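Tyrocidine synthetase 3 (Brevibacillus brevis, PDB 2JGP) takes part in the nonribosomal synthesis of the antibiotic tyrocidine, this fragment pairing a peptidyl carrier domain with a condensation domain that forms peptide bonds. Local coordinates at residues 84-89 / 266-271; 257-262 / 404-409; 339-344 / 350-355; 463-468 / 490-495. All blocks are in the same frame, centred on the assembly; numbering follows the deposited sequence.

Contact 1: residues 84-89 / 266-271; sequences NVFSIE and SAAFHK
Val85 and Phe86 both lean on one methyl group, CB of Ala268, in the first turn of helix 267-279. Val85 brings its CG2 branch to 3.6 Å from Ala268 CB; with chi1 at -61°, CG1 is turned opposite the carbonyl carbon and CG2 lies between the two backbone arms. The Phe86 ring arrives obliquely, CE1 standing 4.1 Å from the same Ala268 CB. Alanine suits this place because a lone methyl lets the loop come close to the helix. The loop is folded by a type I turn from Asn84 to Ser87 and by an Asx turn, in which Asn84 OD1 accepts from Phe86 N at 2.8 Å, the N-H lying above the carbonyl plane. On the helix side, Ser266 is the N-cap, its OG accepting from Phe269 N at 3.0 Å. Arg14 makes a cation-pi contact with Phe86 and Trp11 meets its ring edge-to-face, both from helix 10-23 of the carrier region, while Phe263 of helix 253-263 touches Val85, Phe86 and Ala268.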
loop_
_atom_site.group_PDB
_atom_site.type_symbol
_atom_site.label_atom_id
_atom_site.label_comp_id
_atom_site.label_asym_id
_atom_site.label_seq_id
_atom_site.Cartn_x
_atom_site.Cartn_y
_atom_site.Cartn_z
ATOM N N ASN A 84 -1.208 2.235 -25.441
ATOM C CA ASN A 84 -1.220 1.794 -24.054
ATOM C C ASN A 84 -1.958 2.844 -23.221
ATOM O O ASN A 84 -1.410 3.899 -22.908
ATOM C CB ASN A 84 0.211 1.589 -23.537
ATOM C CG ASN A 84 0.259 1.158 -22.075
ATOM O OD1 ASN A 84 -0.766 1.105 -21.385
ATOM N ND2 ASN A 84 1.459 0.849 -21.594
ATOM N N VAL A 85 -3.209 2.556 -22.871
ATOM C CA VAL A 85 -4.020 3.520 -22.136
ATOM C C VAL A 85 -3.587 3.668 -20.674
ATOM O O VAL A 85 -4.108 4.538 -19.979
ATOM C CB VAL A 85 -5.533 3.170 -22.178
ATOM C CG1 VAL A 85 -6.045 3.174 -23.622
ATOM C CG2 VAL A 85 -5.795 1.838 -21.502
ATOM N N PHE A 86 -2.663 2.817 -20.214
ATOM C CA PHE A 86 -2.111 2.883 -18.848
ATOM C C PHE A 86 -0.867 3.766 -18.734
ATOM O O PHE A 86 -0.354 3.974 -17.637
ATOM C CB PHE A 86 -1.750 1.476 -18.348
ATOM C CG PHE A 86 -2.933 0.629 -18.032
ATOM C CD1 PHE A 86 -3.557 -0.119 -19.023
ATOM C CD2 PHE A 86 -3.431 0.571 -16.741
ATOM C CE1 PHE A 86 -4.648 -0.902 -18.728
ATOM C CE2 PHE A 86 -4.533 -0.217 -16.442
ATOM C CZ PHE A 86 -5.140 -0.951 -17.434
ATOM N N SER A 87 -0.382 4.273 -19.859
ATOM C CA SER A 87 0.846 5.056 -19.888
ATOM C C SER A 87 0.649 6.436 -19.261
ATOM O O SER A 87 -0.302 7.143 -19.592
ATOM C CB SER A 87 1.325 5.211 -21.331
ATOM O OG SER A 87 2.406 6.117 -21.418
ATOM N N ILE A 88 1.555 6.802 -18.361
ATOM C CA ILE A 88 1.532 8.110 -17.708
ATOM C C ILE A 88 2.683 8.964 -18.235
ATOM O O ILE A 88 3.854 8.648 -18.004
ATOM C CB ILE A 88 1.647 7.974 -16.177
ATOM C CG1 ILE A 88 0.508 7.116 -15.629
ATOM C CG2 ILE A 88 1.616 9.341 -15.514
ATOM C CD1 ILE A 88 0.668 6.771 -14.168
ATOM N N GLU A 89 2.342 10.038 -18.947
ATOM C CA GLU A 89 3.327 10.933 -19.553
ATOM C C GLU A 89 3.157 12.361 -19.012
ATOM O O GLU A 89 2.096 12.695 -18.474
ATOM C CB GLU A 89 3.152 10.938 -21.075
ATOM C CG GLU A 89 3.189 9.553 -21.717
ATOM C CD GLU A 89 4.576 8.950 -21.719
ATOM O OE1 GLU A 89 4.868 8.097 -20.848
ATOM O OE2 GLU A 89 5.386 9.336 -22.591
ATOM N N SER A 266 -12.164 5.117 -20.004
ATOM C CA SER A 266 -11.711 4.115 -20.961
ATOM C C SER A 266 -12.460 2.788 -20.816
ATOM O O SER A 266 -13.062 2.502 -19.776
ATOM C CB SER A 266 -10.209 3.883 -20.797
ATOM O OG SER A 266 -9.922 3.242 -19.568
ATOM N N ALA A 267 -12.420 1.989 -21.877
ATOM C CA ALA A 267 -12.891 0.608 -21.826
ATOM C C ALA A 267 -12.069 -0.193 -20.807
ATOM O O ALA A 267 -12.613 -1.040 -20.087
ATOM C CB ALA A 267 -12.812 -0.033 -23.201
ATOM N N ALA A 268 -10.766 0.088 -20.743
ATOM C CA ALA A 268 -9.874 -0.572 -19.790
ATOM C C ALA A 268 -10.339 -0.366 -18.344
ATOM O O ALA A 268 -10.334 -1.299 -17.558
ATOM C CB ALA A 268 -8.447 -0.070 -19.959
ATOM N N PHE A 269 -10.744 0.855 -18.006
ATOM C CA PHE A 269 -11.259 1.145 -16.660
ATOM C C PHE A 269 -12.517 0.329 -16.360
ATOM O O PHE A 269 -12.684 -0.173 -15.258
ATOM C CB PHE A 269 -11.533 2.641 -16.503
ATOM C CG PHE A 269 -12.112 3.028 -15.170
ATOM C CD1 PHE A 269 -11.283 3.388 -14.116
ATOM C CD2 PHE A 269 -13.486 3.070 -14.980
ATOM C CE1 PHE A 269 -11.815 3.759 -12.893
ATOM C CE2 PHE A 269 -14.024 3.441 -13.751
ATOM C CZ PHE A 269 -13.188 3.784 -12.711
ATOM N N HIS A 270 -13.396 0.190 -17.344
ATOM C CA HIS A 270 -14.614 -0.605 -17.164
ATOM C C HIS A 270 -14.285 -2.061 -16.827
ATOM O O HIS A 270 -14.988 -2.697 -16.044
ATOM C CB HIS A 270 -15.482 -0.542 -18.417
ATOM C CG HIS A 270 -16.911 -0.912 -18.182
ATOM N ND1 HIS A 270 -17.433 -2.138 -18.539
ATOM C CD2 HIS A 270 -17.934 -0.213 -17.634
ATOM C CE1 HIS A 270 -18.715 -2.178 -18.220
ATOM N NE2 HIS A 270 -19.044 -1.021 -17.673
ATOM N N LYS A 271 -13.208 -2.577 -17.412
ATOM C CA LYS A 271 -12.759 -3.935 -17.134
ATOM C C LYS A 271 -12.103 -4.043 -15.756
ATOM O O LYS A 271 -12.289 -5.047 -15.066
ATOM C CB LYS A 271 -11.795 -4.421 -18.221
ATOM C CG LYS A 271 -12.436 -4.639 -19.584
ATOM C CD LYS A 271 -13.321 -5.874 -19.606
ATOM C CE LYS A 271 -13.869 -6.143 -20.996
ATOM N NZ LYS A 271 -14.739 -7.357 -21.020
#

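Contact 2: residues 257-262 / 404-409; sequences AVWQQE and HQDYPF
Helix 253-263 of the condensation domain faces the loop that joins helix 387-403 to helix 409-415, and two side chains of the helix reach across to it. With CG anti to the backbone N (chi1 166°), the far corner of the Trp259 six-membered ring approaches Asp406, CH2 lying 3.9 Å from Asp406 OD1. Indole and carboxylate cross at about a right angle, their planes 81° apart, in a contact of packing without a hydrogen bond. The polar ends are bonded elsewhere: Trp259 NE1 donates to Val85 O, and Asp406 OD2 forms a salt bridge with Arg14, which would probably favour the charged carboxylate. Tryptophan fits here because its ring is long enough to span the gap and carries an N-H for the neighbouring loop.

Gln260 runs out extended and slides past Pro408 in the opposite direction. Its NE2 lies 4.1 Å from Pro408 CG, while OE1 accepts from Ser101 N. Pro408 stands at the N-cap position of helix 409-415, a place where its lack of an N-H costs no helical bond. Helix 267-279 adjoins the same loop: Gln272 OE1 accepts from Asp406 N, and Phe269 packs on Pro408.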
loop_
_atom_site.group_PDB
_atom_site.type_symbol
_atom_site.label_atom_id
_atom_site.label_comp_id
_atom_site.label_asym_id
_atom_site.label_seq_id
_atom_site.Cartn_x
_atom_site.Cartn_y
_atom_site.Cartn_z
ATOM N N ALA A 257 -2.451 12.175 -11.725
ATOM C CA ALA A 257 -3.847 12.602 -11.524
ATOM C C ALA A 257 -4.602 12.858 -12.836
ATOM O O ALA A 257 -5.764 12.454 -12.992
ATOM C CB ALA A 257 -3.903 13.842 -10.619
ATOM N N VAL A 258 -3.942 13.519 -13.780
ATOM C CA VAL A 258 -4.533 13.743 -15.098
ATOM C C VAL A 258 -4.771 12.406 -15.796
ATOM O O VAL A 258 -5.835 12.189 -16.374
ATOM C CB VAL A 258 -3.663 14.660 -15.979
ATOM C CG1 VAL A 258 -4.217 14.712 -17.399
ATOM C CG2 VAL A 258 -3.611 16.067 -15.384
ATOM N N TRP A 259 -3.787 11.509 -15.733
ATOM C CA TRP A 259 -3.947 10.170 -16.304
ATOM C C TRP A 259 -5.139 9.443 -15.687
ATOM O O TRP A 259 -5.954 8.866 -16.400
ATOM C CB TRP A 259 -2.682 9.303 -16.145
ATOM C CG TRP A 259 -2.989 7.864 -16.423
ATOM C CD1 TRP A 259 -3.080 7.268 -17.644
ATOM C CD2 TRP A 259 -3.340 6.860 -15.461
ATOM N NE1 TRP A 259 -3.438 5.951 -17.504
ATOM C CE2 TRP A 259 -3.605 5.671 -16.175
ATOM C CE3 TRP A 259 -3.445 6.847 -14.062
ATOM C CZ2 TRP A 259 -3.967 4.482 -15.541
ATOM C CZ3 TRP A 259 -3.805 5.662 -13.430
ATOM C CH2 TRP A 259 -4.059 4.499 -14.168
ATOM N N GLN A 260 -5.248 9.472 -14.361
ATOM C CA GLN A 260 -6.326 8.749 -13.693
ATOM C C GLN A 260 -7.694 9.246 -14.173
ATOM O O GLN A 260 -8.607 8.447 -14.407
ATOM C CB GLN A 260 -6.194 8.864 -12.172
ATOM C CG GLN A 260 -7.057 7.888 -11.392
ATOM C CD GLN A 260 -7.054 8.204 -9.918
ATOM O OE1 GLN A 260 -7.433 9.304 -9.523
ATOM N NE2 GLN A 260 -6.613 7.247 -9.092
ATOM N N GLN A 261 -7.832 10.559 -14.355
ATOM C CA GLN A 261 -9.090 11.123 -14.865
ATOM C C GLN A 261 -9.386 10.669 -16.300
ATOM O O GLN A 261 -10.502 10.251 -16.604
ATOM C CB GLN A 261 -9.069 12.647 -14.809
ATOM C CG GLN A 261 -10.381 13.286 -15.233
ATOM C CD GLN A 261 -10.315 14.789 -15.210
ATOM O OE1 GLN A 261 -9.494 15.395 -15.901
ATOM N NE2 GLN A 261 -11.188 15.406 -14.422
ATOM N N GLU A 262 -8.390 10.757 -17.175
ATOM C CA GLU A 262 -8.531 10.280 -18.551
ATOM C C GLU A 262 -8.871 8.798 -18.577
ATOM O O GLU A 262 -9.788 8.375 -19.282
ATOM C CB GLU A 262 -7.243 10.509 -19.342
ATOM C CG GLU A 262 -6.945 11.974 -19.620
ATOM C CD GLU A 262 -5.541 12.200 -20.151
ATOM O OE1 GLU A 262 -5.282 13.309 -20.663
ATOM O OE2 GLU A 262 -4.697 11.279 -20.053
ATOM N N HIS A 404 -6.002 -5.953 -11.524
ATOM C CA HIS A 404 -7.128 -5.034 -11.601
ATOM C C HIS A 404 -7.059 -3.960 -10.526
ATOM O O HIS A 404 -8.086 -3.477 -10.057
ATOM C CB HIS A 404 -8.428 -5.818 -11.539
ATOM C CG HIS A 404 -8.584 -6.768 -12.682
ATOM N ND1 HIS A 404 -8.025 -8.027 -12.679
ATOM C CD2 HIS A 404 -9.181 -6.622 -13.887
ATOM C CE1 HIS A 404 -8.297 -8.627 -13.826
ATOM N NE2 HIS A 404 -8.995 -7.793 -14.575
ATOM N N GLN A 405 -5.838 -3.550 -10.186
ATOM C CA GLN A 405 -5.611 -2.572 -9.121
ATOM C C GLN A 405 -5.912 -1.121 -9.514
ATOM O O GLN A 405 -5.964 -0.236 -8.647
ATOM C CB GLN A 405 -4.169 -2.672 -8.610
ATOM C CG GLN A 405 -3.119 -2.082 -9.538
ATOM C CD GLN A 405 -1.737 -2.158 -8.943
ATOM O OE1 GLN A 405 -1.259 -1.205 -8.321
ATOM N NE2 GLN A 405 -1.097 -3.303 -9.098
ATOM N N ASP A 406 -6.118 -0.862 -10.803
ATOM C CA ASP A 406 -6.349 0.507 -11.268
ATOM C C ASP A 406 -7.833 0.877 -11.244
ATOM O O ASP A 406 -8.370 1.474 -12.186
ATOM C CB ASP A 406 -5.726 0.707 -12.647
ATOM C CG ASP A 406 -4.213 0.603 -12.608
ATOM O OD1 ASP A 406 -3.584 1.374 -11.858
ATOM O OD2 ASP A 406 -3.651 -0.250 -13.310
ATOM N N TYR A 407 -8.481 0.500 -10.147
ATOM C CA TYR A 407 -9.840 0.908 -9.833
ATOM C C TYR A 407 -9.819 1.425 -8.394
ATOM O O TYR A 407 -9.572 0.654 -7.477
ATOM C CB TYR A 407 -10.783 -0.282 -9.969
ATOM C CG TYR A 407 -12.241 0.039 -9.741
ATOM C CD1 TYR A 407 -12.908 0.955 -10.548
ATOM C CD2 TYR A 407 -12.962 -0.594 -8.733
ATOM C CE1 TYR A 407 -14.247 1.244 -10.348
ATOM C CE2 TYR A 407 -14.301 -0.312 -8.528
ATOM C CZ TYR A 407 -14.939 0.606 -9.332
ATOM O OH TYR A 407 -16.270 0.880 -9.128
ATOM N N PRO A 408 -10.033 2.740 -8.196
ATOM C CA PRO A 408 -10.017 3.327 -6.852
ATOM C C PRO A 408 -10.983 2.652 -5.875
ATOM O O PRO A 408 -12.141 2.411 -6.218
ATOM C CB PRO A 408 -10.452 4.777 -7.100
ATOM C CG PRO A 408 -10.077 5.053 -8.503
ATOM C CD PRO A 408 -10.270 3.759 -9.232
ATOM N N PHE A 409 -10.502 2.357 -4.672
ATOM C CA PHE A 409 -11.347 1.787 -3.620
ATOM C C PHE A 409 -12.572 2.673 -3.366
ATOM O O PHE A 409 -13.646 2.170 -3.060
ATOM C CB PHE A 409 -10.550 1.577 -2.323
ATOM C CG PHE A 409 -11.315 0.833 -1.265
ATOM C CD1 PHE A 409 -11.510 -0.537 -1.368
ATOM C CD2 PHE A 409 -11.866 1.503 -0.182
ATOM C CE1 PHE A 409 -12.229 -1.226 -0.404
ATOM C CE2 PHE A 409 -12.591 0.814 0.793
ATOM C CZ PHE A 409 -12.774 -0.544 0.680
#

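Contact 3: residues 339-344 / 350-355; sequences VLLAKY and IIVGTP
Ile350, the first residue of strand 350-356, points its side chain at helix 329-345 and meets Leu341 and Ala342. From CB the chain divides. The CG2 branch, opposite the backbone N, comes to 4.0 Å from Leu341 CD1. The other branch, CG1, is turned opposite the carbonyl carbon (chi1 -57°), and the nearly straight step beyond it carries CD1 onward to the helix backbone. There CD1 lies 3.3 Å from Ala342 N, a tight approach, and 3.8 Å from both Leu341 CB and Ala342 CB. Alanine, with its single methyl, lets the isoleucine tip come this near to the main chain.

Leu341 crosses both strand side chains at a slant, its CD1 reaching 3.8 Å from Val352 CG2, so that one leucine methyl touches alternate residues of the strand. Ile350 and Val352 point to the same side, as residues two apart on a strand do, while Ile351 between them points away from the helix and packs on Phe280 and Ile284. The axes of segments 339-344 and 350-355 come within 9.6 Å, with N-to-C directions 131° apart. Strand 350-356 pairs with strand 373-379, and Leu341 also packs on Phe495 of helix 489-508. No hydrogen bond joins helix and strand here: the contact is made by aliphatic groups, branched ones and the single methyl of Ala342, and its cohesion rests on shape and the exclusion of water, as in the hydrophobic core of an alpha/beta layer.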
loop_
_atom_site.group_PDB
_atom_site.type_symbol
_atom_site.label_atom_id
_atom_site.label_comp_id
_atom_site.label_asym_id
_atom_site.label_seq_id
_atom_site.Cartn_x
_atom_site.Cartn_y
_atom_site.Cartn_z
ATOM N N VAL A 339 -7.071 -18.358 7.457
ATOM C CA VAL A 339 -7.480 -19.536 8.243
ATOM C C VAL A 339 -7.613 -19.197 9.740
ATOM O O VAL A 339 -8.509 -19.705 10.414
ATOM C CB VAL A 339 -6.608 -20.814 7.990
ATOM C CG1 VAL A 339 -5.271 -20.496 7.345
ATOM C CG2 VAL A 339 -6.434 -21.649 9.268
ATOM N N LEU A 340 -6.749 -18.310 10.235
ATOM C CA LEU A 340 -6.843 -17.801 11.607
ATOM C C LEU A 340 -8.209 -17.156 11.843
ATOM O O LEU A 340 -8.916 -17.501 12.794
ATOM C CB LEU A 340 -5.738 -16.772 11.869
ATOM C CG LEU A 340 -5.230 -16.490 13.295
ATOM C CD1 LEU A 340 -4.999 -15.004 13.485
ATOM C CD2 LEU A 340 -6.106 -17.037 14.398
ATOM N N LEU A 341 -8.574 -16.226 10.964
ATOM C CA LEU A 341 -9.857 -15.527 11.062
ATOM C C LEU A 341 -11.030 -16.491 10.897
ATOM O O LEU A 341 -12.033 -16.374 11.598
ATOM C CB LEU A 341 -9.951 -14.411 10.012
ATOM C CG LEU A 341 -8.967 -13.238 10.128
ATOM C CD1 LEU A 341 -9.144 -12.296 8.952
ATOM C CD2 LEU A 341 -9.136 -12.499 11.449
ATOM N N ALA A 342 -10.902 -17.431 9.960
ATOM C CA ALA A 342 -11.938 -18.436 9.714
ATOM C C ALA A 342 -12.247 -19.257 10.967
ATOM O O ALA A 342 -13.408 -19.557 11.254
ATOM C CB ALA A 342 -11.522 -19.356 8.571
ATOM N N LYS A 343 -11.204 -19.611 11.711
ATOM C CA LYS A 343 -11.367 -20.411 12.924
ATOM C C LYS A 343 -11.950 -19.592 14.078
ATOM O O LYS A 343 -12.832 -20.068 14.796
ATOM C CB LYS A 343 -10.039 -21.064 13.320
ATOM C CG LYS A 343 -9.669 -22.233 12.413
ATOM C CD LYS A 343 -8.396 -22.935 12.854
ATOM C CE LYS A 343 -8.024 -24.038 11.879
ATOM N NZ LYS A 343 -9.056 -25.111 11.840
ATOM N N TYR A 344 -11.474 -18.362 14.247
ATOM C CA TYR A 344 -12.027 -17.461 15.264
ATOM C C TYR A 344 -13.477 -17.094 14.968
ATOM O O TYR A 344 -14.326 -17.128 15.860
ATOM C CB TYR A 344 -11.171 -16.190 15.401
ATOM C CG TYR A 344 -10.133 -16.314 16.482
ATOM C CD1 TYR A 344 -8.991 -17.071 16.286
ATOM C CD2 TYR A 344 -10.320 -15.714 17.725
ATOM C CE1 TYR A 344 -8.042 -17.210 17.283
ATOM C CE2 TYR A 344 -9.385 -15.849 18.734
ATOM C CZ TYR A 344 -8.246 -16.600 18.510
ATOM O OH TYR A 344 -7.310 -16.732 19.513
ATOM N N ILE A 350 -14.336 -14.784 3.688
ATOM C CA ILE A 350 -13.698 -13.721 4.456
ATOM C C ILE A 350 -13.031 -12.699 3.548
ATOM O O ILE A 350 -12.354 -13.070 2.586
ATOM C CB ILE A 350 -12.618 -14.302 5.400
ATOM C CG1 ILE A 350 -13.247 -15.353 6.328
ATOM C CG2 ILE A 350 -11.947 -13.178 6.206
ATOM C CD1 ILE A 350 -12.377 -15.787 7.459
ATOM N N ILE A 351 -13.216 -11.420 3.875
ATOM C CA ILE A 351 -12.584 -10.315 3.145
ATOM C C ILE A 351 -11.562 -9.638 4.058
ATOM O O ILE A 351 -11.876 -9.288 5.197
ATOM C CB ILE A 351 -13.624 -9.286 2.659
ATOM C CG1 ILE A 351 -14.755 -9.991 1.892
ATOM C CG2 ILE A 351 -12.963 -8.224 1.779
ATOM C CD1 ILE A 351 -15.946 -9.119 1.617
ATOM N N VAL A 352 -10.337 -9.484 3.557
ATOM C CA VAL A 352 -9.250 -8.836 4.289
ATOM C C VAL A 352 -8.711 -7.687 3.452
ATOM O O VAL A 352 -8.371 -7.881 2.297
ATOM C CB VAL A 352 -8.096 -9.822 4.565
ATOM C CG1 VAL A 352 -6.891 -9.089 5.169
ATOM C CG2 VAL A 352 -8.575 -10.969 5.478
ATOM N N GLY A 353 -8.635 -6.497 4.036
ATOM C CA GLY A 353 -8.043 -5.348 3.349
ATOM C C GLY A 353 -6.542 -5.502 3.248
ATOM O O GLY A 353 -5.885 -5.795 4.237
ATOM N N THR A 354 -5.993 -5.333 2.046
ATOM C CA THR A 354 -4.545 -5.380 1.854
ATOM C C THR A 354 -4.039 -4.099 1.179
ATOM O O THR A 354 -4.244 -3.896 -0.022
ATOM C CB THR A 354 -4.111 -6.599 1.033
ATOM O OG1 THR A 354 -4.774 -6.604 -0.237
ATOM C CG2 THR A 354 -4.436 -7.896 1.779
ATOM N N PRO A 355 -3.393 -3.220 1.952
ATOM C CA PRO A 355 -2.793 -2.038 1.336
ATOM C C PRO A 355 -1.680 -2.387 0.350
ATOM O O PRO A 355 -0.926 -3.336 0.571
ATOM C CB PRO A 355 -2.249 -1.251 2.537
ATOM C CG PRO A 355 -3.031 -1.762 3.718
ATOM C CD PRO A 355 -3.238 -3.208 3.420
#

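Contact 4: residues 463-468 / 490-495; sequences FDLTFS and ETMERF
Phe495 swings its ring out from helix 489-508 with CG opposite the backbone N (chi1 -177°), while Leu465 has CG lodged between its backbone N and carbonyl carbon (chi1 77°). These torsions send the two side chains at each other from opposite directions, and both leucine methyls reach the far part of the ring. Leu465 CD2 lies 3.9 Å from Phe495 CE2 and 4.0 Å from Phe495 CZ; Leu465 CD1 is 4.1 Å from Phe495 CE2. The sulfur of Met492 adds a looser touch, SD being 4.2 Å from Leu465 CD2. Two residues along strand 465-471, Phe467 presents its ring edge to Phe495, with CD1 4.3 Å from Phe495 CE2. Phe495 also meets Tyr344 edge-to-face.

On the other side of the helix, Arg494 NH2 makes a nearly straight salt bridge to Glu490 OE2 at 3.0 Å. The helix is thus amphipathic: leucine, flexible methionine and large flat rings fit one another in the buried layer over the sheet, whereas the charged pair stays on the outward side.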
loop_
_atom_site.group_PDB
_atom_site.type_symbol
_atom_site.label_atom_id
_atom_site.label_comp_id
_atom_site.label_asym_id
_atom_site.label_seq_id
_atom_site.Cartn_x
_atom_site.Cartn_y
_atom_site.Cartn_z
ATOM N N PHE A 463 -9.540 0.007 12.120
ATOM C CA PHE A 463 -10.248 -1.257 11.905
ATOM C C PHE A 463 -10.303 -2.065 13.191
ATOM O O PHE A 463 -9.584 -1.754 14.136
ATOM C CB PHE A 463 -9.543 -2.052 10.814
ATOM C CG PHE A 463 -9.430 -1.310 9.521
ATOM C CD1 PHE A 463 -8.275 -0.612 9.205
ATOM C CD2 PHE A 463 -10.492 -1.288 8.629
ATOM C CE1 PHE A 463 -8.172 0.087 8.010
ATOM C CE2 PHE A 463 -10.401 -0.588 7.435
ATOM C CZ PHE A 463 -9.237 0.101 7.126
ATOM N N ASP A 464 -11.154 -3.094 13.229
ATOM C CA ASP A 464 -11.255 -3.968 14.406
ATOM C C ASP A 464 -9.871 -4.406 14.820
ATOM O O ASP A 464 -9.518 -4.380 15.999
ATOM C CB ASP A 464 -12.085 -5.216 14.115
ATOM C CG ASP A 464 -13.556 -4.930 14.029
ATOM O OD1 ASP A 464 -13.939 -3.745 14.060
ATOM O OD2 ASP A 464 -14.328 -5.901 13.932
ATOM N N LEU A 465 -9.091 -4.822 13.831
ATOM C CA LEU A 465 -7.681 -5.057 14.046
ATOM C C LEU A 465 -6.890 -5.005 12.743
ATOM O O LEU A 465 -7.420 -5.282 11.663
ATOM C CB LEU A 465 -7.457 -6.381 14.793
ATOM C CG LEU A 465 -7.568 -7.708 14.043
ATOM C CD1 LEU A 465 -6.231 -8.078 13.467
ATOM C CD2 LEU A 465 -8.043 -8.813 14.984
ATOM N N THR A 466 -5.630 -4.593 12.861
ATOM C CA THR A 466 -4.697 -4.585 11.747
ATOM C C THR A 466 -3.571 -5.543 12.092
ATOM O O THR A 466 -2.906 -5.377 13.119
ATOM C CB THR A 466 -4.118 -3.184 11.511
ATOM O OG1 THR A 466 -5.170 -2.299 11.116
ATOM C CG2 THR A 466 -3.043 -3.215 10.433
ATOM N N PHE A 467 -3.376 -6.546 11.237
ATOM C CA PHE A 467 -2.399 -7.599 11.468
ATOM C C PHE A 467 -1.181 -7.269 10.614
ATOM O O PHE A 467 -1.306 -7.134 9.404
ATOM C CB PHE A 467 -2.998 -8.950 11.061
ATOM C CG PHE A 467 -2.085 -10.123 11.290
ATOM C CD1 PHE A 467 -2.242 -10.930 12.406
ATOM C CD2 PHE A 467 -1.079 -10.430 10.381
ATOM C CE1 PHE A 467 -1.408 -12.016 12.616
ATOM C CE2 PHE A 467 -0.243 -11.511 10.590
ATOM C CZ PHE A 467 -0.410 -12.305 11.708
ATOM N N SER A 468 -0.022 -7.113 11.247
ATOM C CA SER A 468 1.196 -6.693 10.560
ATOM C C SER A 468 2.328 -7.689 10.768
ATOM O O SER A 468 2.730 -7.951 11.902
ATOM C CB SER A 468 1.649 -5.327 11.066
ATOM O OG SER A 468 0.733 -4.319 10.680
ATOM N N GLU A 490 -4.998 -9.882 26.559
ATOM C CA GLU A 490 -4.904 -11.334 26.710
ATOM C C GLU A 490 -5.410 -12.053 25.458
ATOM O O GLU A 490 -4.728 -12.931 24.921
ATOM C CB GLU A 490 -5.692 -11.791 27.946
ATOM C CG GLU A 490 -5.710 -13.298 28.186
ATOM C CD GLU A 490 -6.622 -13.703 29.336
ATOM O OE1 GLU A 490 -6.945 -12.850 30.193
ATOM O OE2 GLU A 490 -7.018 -14.884 29.386
ATOM N N THR A 491 -6.601 -11.667 25.002
ATOM C CA THR A 491 -7.219 -12.257 23.809
ATOM C C THR A 491 -6.366 -12.087 22.555
ATOM O O THR A 491 -6.283 -12.995 21.724
ATOM C CB THR A 491 -8.620 -11.653 23.550
ATOM O OG1 THR A 491 -9.515 -12.080 24.582
ATOM C CG2 THR A 491 -9.175 -12.086 22.180
ATOM N N MET A 492 -5.733 -10.926 22.423
ATOM C CA MET A 492 -4.943 -10.613 21.236
ATOM C C MET A 492 -3.567 -11.276 21.266
ATOM O O MET A 492 -3.056 -11.689 20.226
ATOM C CB MET A 492 -4.825 -9.098 21.064
ATOM C CG MET A 492 -6.138 -8.445 20.664
ATOM S SD MET A 492 -6.575 -8.791 18.948
ATOM C CE MET A 492 -7.708 -10.167 19.124
ATOM N N GLU A 493 -2.969 -11.381 22.449
ATOM C CA GLU A 493 -1.740 -12.170 22.596
ATOM C C GLU A 493 -1.993 -13.644 22.262
ATOM O O GLU A 493 -1.159 -14.285 21.635
ATOM C CB GLU A 493 -1.138 -12.007 23.996
ATOM C CG GLU A 493 -0.500 -10.629 24.214
ATOM C CD GLU A 493 0.012 -10.408 25.628
ATOM O OE1 GLU A 493 -0.256 -11.245 26.518
ATOM O OE2 GLU A 493 0.684 -9.379 25.851
ATOM N N ARG A 494 -3.154 -14.165 22.652
ATOM C CA ARG A 494 -3.535 -15.542 22.322
ATOM C C ARG A 494 -3.825 -15.707 20.826
ATOM O O ARG A 494 -3.458 -16.722 20.230
ATOM C CB ARG A 494 -4.755 -15.975 23.146
ATOM C CG ARG A 494 -5.168 -17.427 22.936
ATOM C CD ARG A 494 -6.357 -17.823 23.808
ATOM N NE ARG A 494 -6.035 -17.747 25.236
ATOM C CZ ARG A 494 -6.453 -16.806 26.082
ATOM N NH1 ARG A 494 -7.245 -15.813 25.686
ATOM N NH2 ARG A 494 -6.075 -16.864 27.354
ATOM N N PHE A 495 -4.500 -14.711 20.252
ATOM C CA PHE A 495 -4.772 -14.617 18.814
ATOM C C PHE A 495 -3.479 -14.729 18.012
ATOM O O PHE A 495 -3.413 -15.455 17.021
ATOM C CB PHE A 495 -5.464 -13.269 18.543
ATOM C CG PHE A 495 -5.875 -13.033 17.109
ATOM C CD1 PHE A 495 -7.000 -13.651 16.579
ATOM C CD2 PHE A 495 -5.175 -12.129 16.314
ATOM C CE1 PHE A 495 -7.400 -13.401 15.268
ATOM C CE2 PHE A 495 -5.565 -11.870 15.005
ATOM C CZ PHE A 495 -6.686 -12.505 14.483
#

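From the N terminus, the loop segment 84-89 after helix 70-79 opens contact 1, which 266-271 closes. Contact 2 opens inside that loop at 257-262 and closes beyond it at 404-409, so the two cross; they also touch, around Trp259 and Phe269. Contact 3, a short closure between neighbouring helix and strand, is nested within the loop of contact 2. Contact 4 follows in series and touches contact 3 through Leu340, Leu341 and Tyr344 against Phe495. Contact 1 ties the segment between the carrier and condensation regions to helix 267-279, and contact 2 ties helix 253-263 to the loop before helix 409-415, while contacts 3 and 4 join helices to strands, with contacts 1 and 4 about 39 Å apart between centres.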